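Local coordinates for protein UV damage endonuclease (Sulfolobus acidocaldarius, PDB 3TC3) that probably nicks DNA at UV-induced and other lesions in excision repair, using a manganese-binding site in a TIM barrel, at residues R247-S253 with E282-E288; R23-T29 with I74-S80; L192-N196 with I215-D220; F273-N278 with V302-K308. All blocks are in the same frame, centred on the assembly; numbering follows the deposited sequence.

Contact 1: residues R247-S253 with E282-E288; sequences RPMIDYS and EVDIMLE. With MN (manganese (II) ion), chain C.
M249 faces D284, I250 faces I285, D251 faces M286 and Y252 faces L287 in a parallel pairing of the seventh and eighth strands of the TIM barrel, 249-252 and 283-287. Five backbone bonds stitch them together, from D284 N to P248 O through to E288 N to Y252 O, with M286 N to I250 O at 2.8 Å in the middle. Just past the last bond, S253 OG donates to E288 O at 2.6 Å. D251 and E288 then turn to the metal. E288 OE1 binds manganese at 2.3 Å, while D251 OD2 stays at a longer 2.8 Å. Their carboxylates stack with planes 28° apart; D251 OD2 and E288 OE2 are both acceptors, and R78, salt-bridged to each residue, probably offsets their charge. Q160 also donates to D251 OD2, and E195, D220 and a water complete the site.

At the other end, R247 runs extended from the backbone and bends at chi3 (-76°) to lie between two acids. R247 NH1 meets the syn side of D284 OD1 at 2.9 Å, and that oxygen lies in the guanidinium plane, whereas NE reaches E282 OE2 from above that carboxylate, at 3.2 Å. D284 OD2 is shared with R23 and R117. On the outer face of these strands, I250 CG1 lies alongside I285 CG1, and I285 CG2 packs on Y252 CB at 3.6 Å. Helix 270-279 covers this face, with F276 on I250, V277 on I285 and F273 on L287; strands 217-220 and 22-27 continue the sheet at the two edges.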
# COMPACT_ATOMS: atom_id res chain seq x y z
N ARG A 247 -9.18 -6.46 10.43
CA ARG A 247 -10.01 -6.06 9.37
C ARG A 247 -9.22 -6.06 8.02
O ARG A 247 -8.12 -5.52 7.92
CB ARG A 247 -10.52 -4.66 9.67
CG ARG A 247 -11.52 -4.19 8.70
CD ARG A 247 -11.83 -2.75 8.94
NE ARG A 247 -12.67 -2.60 10.10
CZ ARG A 247 -13.13 -1.43 10.51
NH1 ARG A 247 -12.84 -0.31 9.86
NH2 ARG A 247 -13.90 -1.41 11.56
N PRO A 248 -9.82 -6.59 6.96
CA PRO A 248 -9.11 -6.53 5.65
C PRO A 248 -8.92 -5.17 5.10
O PRO A 248 -9.70 -4.24 5.40
CB PRO A 248 -9.96 -7.31 4.72
CG PRO A 248 -10.99 -7.96 5.54
CD PRO A 248 -11.11 -7.28 6.86
N MET A 249 -7.87 -5.01 4.29
CA MET A 249 -7.73 -3.85 3.43
C MET A 249 -8.13 -4.21 2.08
O MET A 249 -7.79 -5.30 1.61
CB MET A 249 -6.31 -3.41 3.39
CG MET A 249 -5.70 -3.02 4.73
SD MET A 249 -3.90 -2.63 4.59
CE MET A 249 -3.53 -2.15 6.22
N ILE A 250 -8.82 -3.30 1.36
CA ILE A 250 -9.08 -3.49 -0.05
C ILE A 250 -8.59 -2.27 -0.83
O ILE A 250 -8.56 -1.14 -0.30
CB ILE A 250 -10.53 -3.79 -0.42
CG1 ILE A 250 -11.45 -2.71 -0.07
CG2 ILE A 250 -11.04 -5.05 0.37
CD1 ILE A 250 -12.94 -3.10 -0.34
N ASP A 251 -8.18 -2.48 -2.06
CA ASP A 251 -7.81 -1.37 -2.99
C ASP A 251 -8.93 -1.10 -3.96
O ASP A 251 -9.35 -2.04 -4.69
CB ASP A 251 -6.57 -1.70 -3.80
CG ASP A 251 -5.26 -1.63 -3.00
OD1 ASP A 251 -5.16 -0.98 -1.99
OD2 ASP A 251 -4.26 -2.16 -3.51
N TYR A 252 -9.50 0.10 -3.92
CA TYR A 252 -10.63 0.44 -4.77
C TYR A 252 -10.13 1.32 -5.91
O TYR A 252 -9.56 2.39 -5.71
CB TYR A 252 -11.74 1.18 -3.98
CG TYR A 252 -12.86 1.61 -4.93
CD1 TYR A 252 -12.84 2.88 -5.60
CD2 TYR A 252 -13.95 0.78 -5.16
CE1 TYR A 252 -13.86 3.26 -6.46
CE2 TYR A 252 -14.99 1.16 -5.92
CZ TYR A 252 -14.94 2.37 -6.65
OH TYR A 252 -16.00 2.67 -7.45
N SER A 253 -10.45 0.90 -7.12
CA SER A 253 -10.25 1.76 -8.29
C SER A 253 -11.29 1.53 -9.31
O SER A 253 -12.18 0.72 -9.10
CB SER A 253 -8.85 1.55 -8.93
OG SER A 253 -8.61 2.74 -9.72
N GLU A 282 -17.10 -3.66 6.90
CA GLU A 282 -16.06 -4.15 7.79
C GLU A 282 -14.75 -4.36 7.01
O GLU A 282 -14.15 -5.45 7.03
CB GLU A 282 -16.54 -5.46 8.52
CG GLU A 282 -15.47 -6.11 9.35
CD GLU A 282 -15.41 -5.61 10.79
OE1 GLU A 282 -16.43 -5.72 11.53
OE2 GLU A 282 -14.30 -5.15 11.20
N VAL A 283 -14.34 -3.32 6.29
CA VAL A 283 -13.12 -3.34 5.44
C VAL A 283 -12.59 -1.94 5.37
O VAL A 283 -13.36 -0.95 5.48
CB VAL A 283 -13.34 -3.79 4.00
CG1 VAL A 283 -13.80 -5.20 3.83
CG2 VAL A 283 -14.36 -2.87 3.25
N ASP A 284 -11.27 -1.77 5.32
CA ASP A 284 -10.64 -0.44 5.10
C ASP A 284 -10.32 -0.27 3.62
O ASP A 284 -9.76 -1.17 3.06
CB ASP A 284 -9.40 -0.37 5.98
CG ASP A 284 -9.79 -0.28 7.48
OD1 ASP A 284 -10.94 0.16 7.76
OD2 ASP A 284 -8.92 -0.66 8.24
N ILE A 285 -10.82 0.80 3.03
CA ILE A 285 -10.82 0.98 1.57
C ILE A 285 -9.76 2.03 1.16
O ILE A 285 -9.86 3.21 1.55
CB ILE A 285 -12.16 1.46 1.08
CG1 ILE A 285 -13.26 0.46 1.37
CG2 ILE A 285 -12.16 1.66 -0.45
CD1 ILE A 285 -14.72 1.08 1.10
N MET A 286 -8.76 1.59 0.38
CA MET A 286 -7.74 2.54 -0.11
C MET A 286 -8.08 2.97 -1.51
O MET A 286 -8.22 2.10 -2.43
CB MET A 286 -6.39 1.81 -0.19
CG MET A 286 -5.21 2.74 -0.66
SD MET A 286 -5.01 4.25 0.31
CE MET A 286 -4.69 3.54 1.93
N LEU A 287 -8.37 4.24 -1.72
CA LEU A 287 -8.70 4.74 -3.08
C LEU A 287 -7.55 4.96 -3.97
O LEU A 287 -6.62 5.71 -3.60
CB LEU A 287 -9.50 6.06 -2.99
CG LEU A 287 -10.67 5.97 -2.03
CD1 LEU A 287 -11.31 7.38 -1.89
CD2 LEU A 287 -11.78 4.99 -2.56
N GLU A 288 -7.46 4.23 -5.05
CA GLU A 288 -6.31 4.39 -5.97
C GLU A 288 -6.80 5.07 -7.24
O GLU A 288 -7.26 4.42 -8.25
CB GLU A 288 -5.79 2.99 -6.35
CG GLU A 288 -5.18 2.26 -5.18
CD GLU A 288 -4.45 0.99 -5.59
OE1 GLU A 288 -5.03 0.25 -6.44
OE2 GLU A 288 -3.42 0.70 -4.99
MN MN C . -4.33 -1.92 -6.28
O HOH W 1 -2.07 -1.31 -5.77

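Contact 2: residues R23-T29 with I74-S80; sequences RVGYVST and ILFFRIS
The first two strands of the TIM barrel, 22-27 and 76-78, run parallel here, with V27 level with R78 and the Y26 and F77 rings meeting on the helix-covered outer face of the strands. The backbone pairing is uneven: F76 N to V24 O is weak, R78 N to Y26 O is 3.2 Å, and S28 N to R78 O tightens to 2.8 Å. The backbone N of Y26 is buried without any partner.

Y26 places CG between its backbone N and carbonyl carbon (chi1 62°), and one face of the ring is turned to F77. F77 comes edge first in a T-shaped stack, planes 81° apart, its CE1 lying off-centre over the tyrosine face and 3.7 Å from Y26 CE2. I74 CG2 touches the rim of the same tyrosine at CE1, 3.8 Å away. Y26 OH is held by N69 and N30.

Helix 48-71, which links the two strands in a beta-alpha-beta arrangement, packs against these rings through I65 on Y26 and L62 on F77; helix 293-305 adds A296 beside Y26. V27 and R78 project instead into the barrel, side by side. V27 CG2 lies over one face of the guanidinium, 3.8 Å from R78 NH1, while the R78 tip continues to the manganese ligands D251 and E288.

Waters bridge both ends. One accepts from V24 N and L75 N, another joins S28 O to S80 N, and a third lies between S28 OG and S80 OG, at 2.8 Å from the latter. S80 OG also bonds N82 N.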
# COMPACT_ATOMS: atom_id res chain seq x y z
N ARG A 23 -13.15 2.35 6.97
CA ARG A 23 -12.27 3.51 6.95
C ARG A 23 -11.94 3.79 5.51
O ARG A 23 -11.89 2.83 4.74
CB ARG A 23 -10.95 3.30 7.68
CG ARG A 23 -11.13 3.09 9.15
CD ARG A 23 -9.68 2.68 9.48
NE ARG A 23 -9.47 2.57 10.87
CZ ARG A 23 -9.13 1.47 11.51
NH1 ARG A 23 -8.99 0.30 10.90
NH2 ARG A 23 -8.97 1.56 12.82
N VAL A 24 -11.79 5.06 5.16
CA VAL A 24 -11.36 5.45 3.84
C VAL A 24 -9.92 5.96 3.85
O VAL A 24 -9.52 6.62 4.80
CB VAL A 24 -12.26 6.69 3.44
CG1 VAL A 24 -11.73 7.43 2.14
CG2 VAL A 24 -13.74 6.31 3.37
N GLY A 25 -9.13 5.57 2.82
CA GLY A 25 -7.80 6.14 2.62
C GLY A 25 -7.52 6.62 1.24
O GLY A 25 -8.23 6.34 0.33
N TYR A 26 -6.39 7.36 1.18
CA TYR A 26 -5.82 7.71 -0.16
C TYR A 26 -4.31 7.55 -0.08
O TYR A 26 -3.75 7.27 0.99
CB TYR A 26 -6.30 9.03 -0.70
CG TYR A 26 -5.91 10.19 0.16
CD1 TYR A 26 -6.63 10.50 1.37
CD2 TYR A 26 -4.78 11.01 -0.19
CE1 TYR A 26 -6.25 11.58 2.20
CE2 TYR A 26 -4.41 12.07 0.65
CZ TYR A 26 -5.12 12.31 1.84
OH TYR A 26 -4.71 13.42 2.60
N VAL A 27 -3.64 7.83 -1.21
CA VAL A 27 -2.23 7.34 -1.37
C VAL A 27 -1.24 8.51 -1.45
O VAL A 27 -1.38 9.42 -2.30
CB VAL A 27 -2.16 6.57 -2.69
CG1 VAL A 27 -0.67 6.19 -3.08
CG2 VAL A 27 -3.08 5.30 -2.59
N SER A 28 -0.19 8.46 -0.62
CA SER A 28 1.13 9.18 -0.77
C SER A 28 1.17 10.66 -0.44
O SER A 28 2.07 11.08 0.27
CB SER A 28 1.76 8.91 -2.15
OG SER A 28 2.28 7.59 -2.11
N THR A 29 0.23 11.43 -0.98
CA THR A 29 0.33 12.90 -0.76
C THR A 29 -1.04 13.50 -1.03
O THR A 29 -1.98 12.78 -1.43
CB THR A 29 1.44 13.54 -1.61
OG1 THR A 29 1.76 14.83 -1.09
CG2 THR A 29 1.08 13.59 -3.09
N ILE A 74 -10.83 10.72 7.51
CA ILE A 74 -10.07 9.80 6.61
C ILE A 74 -9.02 9.08 7.49
O ILE A 74 -8.06 9.68 7.95
CB ILE A 74 -9.36 10.62 5.52
CG1 ILE A 74 -10.45 11.18 4.56
CG2 ILE A 74 -8.47 9.70 4.67
CD1 ILE A 74 -9.92 12.32 3.71
N LEU A 75 -9.30 7.83 7.85
CA LEU A 75 -8.57 7.14 8.94
C LEU A 75 -7.65 6.02 8.42
O LEU A 75 -7.11 5.25 9.18
CB LEU A 75 -9.51 6.59 10.02
CG LEU A 75 -10.32 7.63 10.84
CD1 LEU A 75 -10.97 6.96 11.97
CD2 LEU A 75 -9.51 8.76 11.22
N PHE A 76 -7.41 6.04 7.10
CA PHE A 76 -6.47 5.05 6.47
C PHE A 76 -5.55 5.91 5.55
O PHE A 76 -5.98 6.91 4.94
CB PHE A 76 -7.39 4.05 5.66
CG PHE A 76 -6.69 2.85 5.00
CD1 PHE A 76 -5.37 2.42 5.36
CD2 PHE A 76 -7.47 2.11 4.07
CE1 PHE A 76 -4.86 1.26 4.72
CE2 PHE A 76 -6.96 0.97 3.40
CZ PHE A 76 -5.62 0.52 3.77
N PHE A 77 -4.28 5.53 5.45
CA PHE A 77 -3.35 6.26 4.55
C PHE A 77 -2.28 5.32 4.06
O PHE A 77 -1.84 4.44 4.80
CB PHE A 77 -2.70 7.43 5.32
CG PHE A 77 -2.02 8.40 4.39
CD1 PHE A 77 -2.78 9.19 3.48
CD2 PHE A 77 -0.58 8.53 4.39
CE1 PHE A 77 -2.07 10.00 2.54
CE2 PHE A 77 0.07 9.40 3.48
CZ PHE A 77 -0.71 10.18 2.56
N ARG A 78 -1.86 5.54 2.83
CA ARG A 78 -0.72 4.79 2.22
C ARG A 78 0.48 5.71 2.21
O ARG A 78 0.53 6.66 1.45
CB ARG A 78 -1.00 4.14 0.84
CG ARG A 78 0.24 3.22 0.44
CD ARG A 78 0.03 2.69 -1.04
NE ARG A 78 -1.17 1.81 -1.12
CZ ARG A 78 -1.75 1.59 -2.31
NH1 ARG A 78 -1.23 2.10 -3.42
NH2 ARG A 78 -2.77 0.83 -2.39
N ILE A 79 1.43 5.48 3.12
CA ILE A 79 2.64 6.37 3.20
C ILE A 79 3.52 6.16 1.97
O ILE A 79 3.75 5.02 1.53
CB ILE A 79 3.40 6.05 4.47
CG1 ILE A 79 2.56 6.44 5.67
CG2 ILE A 79 4.77 6.81 4.48
CD1 ILE A 79 3.24 6.09 7.07
N SER A 80 3.96 7.29 1.43
CA SER A 80 4.80 7.23 0.24
C SER A 80 6.13 6.48 0.46
O SER A 80 6.79 6.67 1.51
CB SER A 80 5.16 8.69 -0.19
OG SER A 80 6.13 8.61 -1.25
O HOH W 2 -12.11 7.02 7.37
O HOH W 3 3.31 9.78 2.42
O HOH W 4 5.02 8.04 -3.74

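Contact 3: residues L192-N196 with I215-D220; sequences LVIEN and IPVIFD. With MN (manganese (II) ion), chain C.
E195 and D220 bind one manganese ion from neighbouring strands, through E195 OE2 at 2.2 Å and D220 OD2 at 1.9 Å. On the barrel's inner face both carry CG opposite the backbone N (chi1 177° and -177°), and the carboxylate planes lie only 3° apart. The shared cation holds E195 OE2 and D220 OD2 together at 3.0 Å, two acceptors with no bond between them. E288 and, at a longer bond, D251 are further ligands, and a water binds too. The second oxygens are held as well: E195 OE1 takes a bond from Q160, and D220 OD1 caps H223 N at the start of the next helix.

The N196 side-chain amide grips the D220 backbone with both its oxygen and its nitrogen. OD1 accepts D220 N at 3.0 Å on an in-plane lone pair, and ND2 donates to D220 O at 3.3 Å, again within the carbonyl plane.

Strands 192-195 and 217-220 are consecutive parallel strands of the TIM barrel, joined by helix 203-213 as a beta-alpha-beta unit. I194 N bonds P216 O, and I194 O receives I218 N at 2.8 Å. Deeper in the barrel, V193 CG2 presses on I218 CD1 at a tight 3.4 Å. On the outer side, the I215 and I194 side chains cross at about a right angle; C206 and I209 of helix 203-213 pack against I194, and F177 of helix 170-181 reaches both.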
# COMPACT_ATOMS: atom_id res chain seq x y z
N LEU A 192 3.91 -8.31 5.67
CA LEU A 192 3.71 -8.39 4.20
C LEU A 192 2.29 -8.85 3.85
O LEU A 192 1.70 -9.71 4.53
CB LEU A 192 4.71 -9.41 3.62
CG LEU A 192 4.96 -9.22 2.14
CD1 LEU A 192 5.84 -7.96 1.88
CD2 LEU A 192 5.74 -10.45 1.56
N VAL A 193 1.74 -8.20 2.80
CA VAL A 193 0.46 -8.62 2.26
C VAL A 193 0.58 -8.63 0.72
O VAL A 193 1.48 -7.98 0.17
CB VAL A 193 -0.75 -7.73 2.71
CG1 VAL A 193 -0.82 -7.68 4.24
CG2 VAL A 193 -0.59 -6.33 2.09
N ILE A 194 -0.18 -9.50 0.05
CA ILE A 194 -0.04 -9.59 -1.39
C ILE A 194 -1.36 -9.18 -2.05
O ILE A 194 -2.41 -9.42 -1.55
CB ILE A 194 0.36 -11.03 -1.86
CG1 ILE A 194 -0.61 -12.05 -1.36
CG2 ILE A 194 1.83 -11.37 -1.50
CD1 ILE A 194 -0.34 -13.51 -1.97
N GLU A 195 -1.28 -8.65 -3.25
CA GLU A 195 -2.46 -8.17 -3.94
C GLU A 195 -2.51 -8.82 -5.33
O GLU A 195 -1.50 -9.14 -6.00
CB GLU A 195 -2.21 -6.67 -4.16
CG GLU A 195 -3.27 -5.88 -4.94
CD GLU A 195 -2.78 -4.50 -5.39
OE1 GLU A 195 -1.84 -3.96 -4.82
OE2 GLU A 195 -3.39 -3.93 -6.31
N ASN A 196 -3.73 -9.05 -5.79
CA ASN A 196 -3.92 -9.57 -7.09
C ASN A 196 -3.59 -8.50 -8.14
O ASN A 196 -3.84 -7.30 -7.90
CB ASN A 196 -5.37 -10.11 -7.24
CG ASN A 196 -6.45 -9.04 -7.00
OD1 ASN A 196 -6.46 -8.47 -5.91
ND2 ASN A 196 -7.28 -8.74 -8.01
N ILE A 215 0.04 -15.28 4.63
CA ILE A 215 0.07 -13.87 4.09
C ILE A 215 -1.35 -13.37 3.78
O ILE A 215 -1.99 -13.96 2.97
CB ILE A 215 0.91 -13.81 2.83
CG1 ILE A 215 2.38 -14.17 3.18
CG2 ILE A 215 0.95 -12.37 2.32
CD1 ILE A 215 3.16 -14.42 1.90
N PRO A 216 -1.79 -12.28 4.37
CA PRO A 216 -3.13 -11.72 3.92
C PRO A 216 -3.12 -11.21 2.52
O PRO A 216 -2.09 -10.77 1.97
CB PRO A 216 -3.39 -10.60 4.93
CG PRO A 216 -2.35 -10.88 6.10
CD PRO A 216 -1.15 -11.43 5.42
N VAL A 217 -4.26 -11.34 1.88
CA VAL A 217 -4.48 -10.87 0.54
C VAL A 217 -5.28 -9.57 0.52
O VAL A 217 -6.38 -9.51 1.07
CB VAL A 217 -5.21 -11.96 -0.29
CG1 VAL A 217 -5.45 -11.50 -1.79
CG2 VAL A 217 -4.40 -13.30 -0.22
N ILE A 218 -4.68 -8.59 -0.12
CA ILE A 218 -5.46 -7.35 -0.44
C ILE A 218 -6.18 -7.56 -1.76
O ILE A 218 -5.53 -7.79 -2.80
CB ILE A 218 -4.50 -6.13 -0.60
CG1 ILE A 218 -3.92 -5.77 0.72
CG2 ILE A 218 -5.32 -4.87 -1.16
CD1 ILE A 218 -3.14 -4.44 0.74
N PHE A 219 -7.50 -7.41 -1.71
CA PHE A 219 -8.32 -7.44 -2.94
C PHE A 219 -8.36 -6.12 -3.68
O PHE A 219 -8.68 -5.12 -3.09
CB PHE A 219 -9.76 -7.77 -2.49
CG PHE A 219 -10.75 -7.86 -3.60
CD1 PHE A 219 -10.75 -8.96 -4.50
CD2 PHE A 219 -11.65 -6.81 -3.82
CE1 PHE A 219 -11.69 -9.02 -5.48
CE2 PHE A 219 -12.57 -6.88 -4.85
CZ PHE A 219 -12.59 -8.01 -5.71
N ASP A 220 -8.02 -6.13 -4.93
CA ASP A 220 -8.09 -4.96 -5.80
C ASP A 220 -9.22 -5.21 -6.75
O ASP A 220 -9.17 -6.14 -7.51
CB ASP A 220 -6.80 -4.80 -6.51
CG ASP A 220 -6.84 -3.57 -7.33
OD1 ASP A 220 -7.63 -3.41 -8.25
OD2 ASP A 220 -5.99 -2.66 -6.98
MN MN C . -4.33 -1.92 -6.28
O HOH W 1 -2.07 -1.31 -5.77

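Contact 4: residues F273-N278 with V302-K308; sequences FRRFVN and VLKELNK
R274 sets CG opposite its carbonyl carbon (chi1 -75°) and stays extended to NE, while E305 swings CG opposite its backbone N (chi1 179°) and bends at chi2; the side chains meet almost at a right angle. Guanidinium and carboxylate planes are 30° apart in a two-pronged salt bridge. NH1 reaches E305 OE2 at 3.0 Å from above the carboxylate plane, and NH2 pairs with E305 OE1 at a distance too short to be trusted. E270 takes R274 NE, adding a second acid to the same arginine.

V302 packs against the guanidinium: its CG1 lies over the centre of one face and touches R274 CG at 3.5 Å. The same methyl meets the edge of the F273 ring, 4.0 Å from CD2, with L303 CG also at that edge. V277 divides its methyls, CG1 against L303 CD2 at 3.8 Å and CG2 tightly against L306 CD1 at 3.5 Å.

Near the C-terminal end of helix 270-279, K308 NZ donates to V277 O at 2.8 Å and is shared with V280 O; a positive charge is probably welcome there. A Schellman motif, with K308 N to L303 O and N307 N to K304 O, ends helix 293-305 just before K308 reaches toward helix 270-279. This is helix-to-helix packing in the outer layer of a TIM barrel, with F273 resting on Y252 and L287 and L303 on V24 of the strands within.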
# COMPACT_ATOMS: atom_id res chain seq x y z
N PHE A 273 -19.09 3.87 -6.82
CA PHE A 273 -18.63 3.64 -5.45
C PHE A 273 -19.76 3.20 -4.55
O PHE A 273 -19.58 2.27 -3.74
CB PHE A 273 -17.91 4.94 -4.92
CG PHE A 273 -17.33 4.76 -3.56
CD1 PHE A 273 -16.21 3.95 -3.37
CD2 PHE A 273 -17.95 5.35 -2.45
CE1 PHE A 273 -15.70 3.76 -2.04
CE2 PHE A 273 -17.44 5.18 -1.16
CZ PHE A 273 -16.30 4.39 -0.95
N ARG A 274 -20.90 3.88 -4.71
CA ARG A 274 -22.10 3.45 -3.94
C ARG A 274 -22.45 1.98 -4.25
O ARG A 274 -22.79 1.21 -3.33
CB ARG A 274 -23.28 4.36 -4.26
CG ARG A 274 -23.16 5.70 -3.59
CD ARG A 274 -24.26 6.64 -4.13
NE ARG A 274 -24.25 7.89 -3.42
CZ ARG A 274 -24.88 8.10 -2.27
NH1 ARG A 274 -25.55 7.11 -1.68
NH2 ARG A 274 -24.76 9.31 -1.72
N ARG A 275 -22.38 1.55 -5.49
CA ARG A 275 -22.73 0.16 -5.80
C ARG A 275 -21.75 -0.80 -5.15
O ARG A 275 -22.14 -1.88 -4.62
CB ARG A 275 -22.73 -0.07 -7.29
CG ARG A 275 -24.14 -0.08 -7.92
CD ARG A 275 -24.06 -0.52 -9.39
NE ARG A 275 -24.01 0.69 -10.19
CZ ARG A 275 -22.94 1.13 -10.82
NH1 ARG A 275 -21.80 0.42 -10.76
NH2 ARG A 275 -23.00 2.29 -11.50
N PHE A 276 -20.47 -0.41 -5.10
CA PHE A 276 -19.50 -1.22 -4.44
C PHE A 276 -19.73 -1.32 -2.92
O PHE A 276 -19.66 -2.42 -2.33
CB PHE A 276 -18.10 -0.57 -4.72
CG PHE A 276 -16.99 -1.38 -4.18
CD1 PHE A 276 -16.52 -2.49 -4.93
CD2 PHE A 276 -16.39 -1.06 -2.99
CE1 PHE A 276 -15.49 -3.25 -4.51
CE2 PHE A 276 -15.27 -1.90 -2.50
CZ PHE A 276 -14.91 -3.03 -3.25
N VAL A 277 -19.92 -0.20 -2.27
CA VAL A 277 -19.98 -0.26 -0.81
C VAL A 277 -21.30 -0.94 -0.36
O VAL A 277 -21.35 -1.39 0.78
CB VAL A 277 -19.88 1.10 -0.12
CG1 VAL A 277 -18.47 1.70 -0.28
CG2 VAL A 277 -20.88 2.01 -0.59
N ASN A 278 -22.34 -0.86 -1.20
CA ASN A 278 -23.62 -1.40 -0.72
C ASN A 278 -23.49 -2.92 -0.59
O ASN A 278 -24.32 -3.54 0.08
CB ASN A 278 -24.86 -0.87 -1.54
CG ASN A 278 -25.33 0.53 -1.08
OD1 ASN A 278 -25.75 0.69 0.06
ND2 ASN A 278 -25.24 1.55 -1.97
N VAL A 302 -20.24 9.73 1.01
CA VAL A 302 -21.12 8.58 0.71
C VAL A 302 -21.24 7.71 1.95
O VAL A 302 -22.33 7.27 2.33
CB VAL A 302 -20.60 7.81 -0.54
CG1 VAL A 302 -21.32 6.51 -0.72
CG2 VAL A 302 -20.69 8.68 -1.80
N LEU A 303 -20.11 7.39 2.58
CA LEU A 303 -20.15 6.44 3.69
C LEU A 303 -20.93 6.98 4.88
O LEU A 303 -21.56 6.19 5.57
CB LEU A 303 -18.75 5.98 4.17
CG LEU A 303 -18.03 5.20 3.08
CD1 LEU A 303 -16.62 4.94 3.46
CD2 LEU A 303 -18.67 3.87 2.85
N LYS A 304 -20.89 8.30 5.09
CA LYS A 304 -21.58 8.90 6.22
C LYS A 304 -23.08 8.76 5.93
O LYS A 304 -23.88 8.41 6.82
CB LYS A 304 -21.22 10.39 6.37
CG LYS A 304 -19.87 10.63 7.05
CD LYS A 304 -19.34 12.09 6.98
CE LYS A 304 -20.03 12.96 7.99
NZ LYS A 304 -19.25 14.18 8.32
N GLU A 305 -23.44 9.03 4.69
CA GLU A 305 -24.84 8.91 4.28
C GLU A 305 -25.37 7.50 4.43
O GLU A 305 -26.52 7.31 4.82
CB GLU A 305 -25.05 9.49 2.91
CG GLU A 305 -26.49 9.35 2.47
CD GLU A 305 -26.58 9.14 1.00
OE1 GLU A 305 -26.04 10.02 0.30
OE2 GLU A 305 -27.20 8.11 0.56
N LEU A 306 -24.53 6.52 4.18
CA LEU A 306 -24.91 5.12 4.30
C LEU A 306 -24.68 4.55 5.71
O LEU A 306 -24.81 3.34 5.91
CB LEU A 306 -24.15 4.31 3.25
CG LEU A 306 -24.43 4.57 1.78
CD1 LEU A 306 -23.40 3.76 0.99
CD2 LEU A 306 -25.91 4.23 1.38
N ASN A 307 -24.34 5.40 6.68
CA ASN A 307 -24.02 4.97 8.06
C ASN A 307 -23.00 3.87 8.12
O ASN A 307 -23.07 2.97 8.95
CB ASN A 307 -25.31 4.54 8.79
CG ASN A 307 -26.28 5.65 8.85
OD1 ASN A 307 -25.91 6.75 9.25
ND2 ASN A 307 -27.53 5.40 8.43
N LYS A 308 -22.03 3.92 7.21
CA LYS A 308 -20.97 2.93 7.16
C LYS A 308 -19.62 3.54 7.36
O LYS A 308 -18.61 2.86 7.09
CB LYS A 308 -21.00 2.15 5.83
CG LYS A 308 -21.93 0.98 5.96
CD LYS A 308 -21.51 -0.09 5.00
CE LYS A 308 -22.47 -0.22 3.86
NZ LYS A 308 -22.58 -1.61 3.32

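Overall arrangement
From the N terminus, contact 2 closes first, looping 44 residues through helix 48-71 to join the first two barrel strands. Contact 3 follows separately, a shorter loop of 18 residues pairing the fifth and sixth. Contacts 1 and 4 cross: helix segment 273-278 lies inside the loop closed by 247-253 with 282-288, while its partner 302-308 comes after it. Contact 4 ties the helix over the seventh and eighth strands to the last helix, on the first strand, where contacts 4 and 2 touch. Contact 1 sits beside contact 3, sharing manganese, and beside contact 2, where I285 O probably accepts from G25 N and the eighth strand returns to the first, closing the barrel.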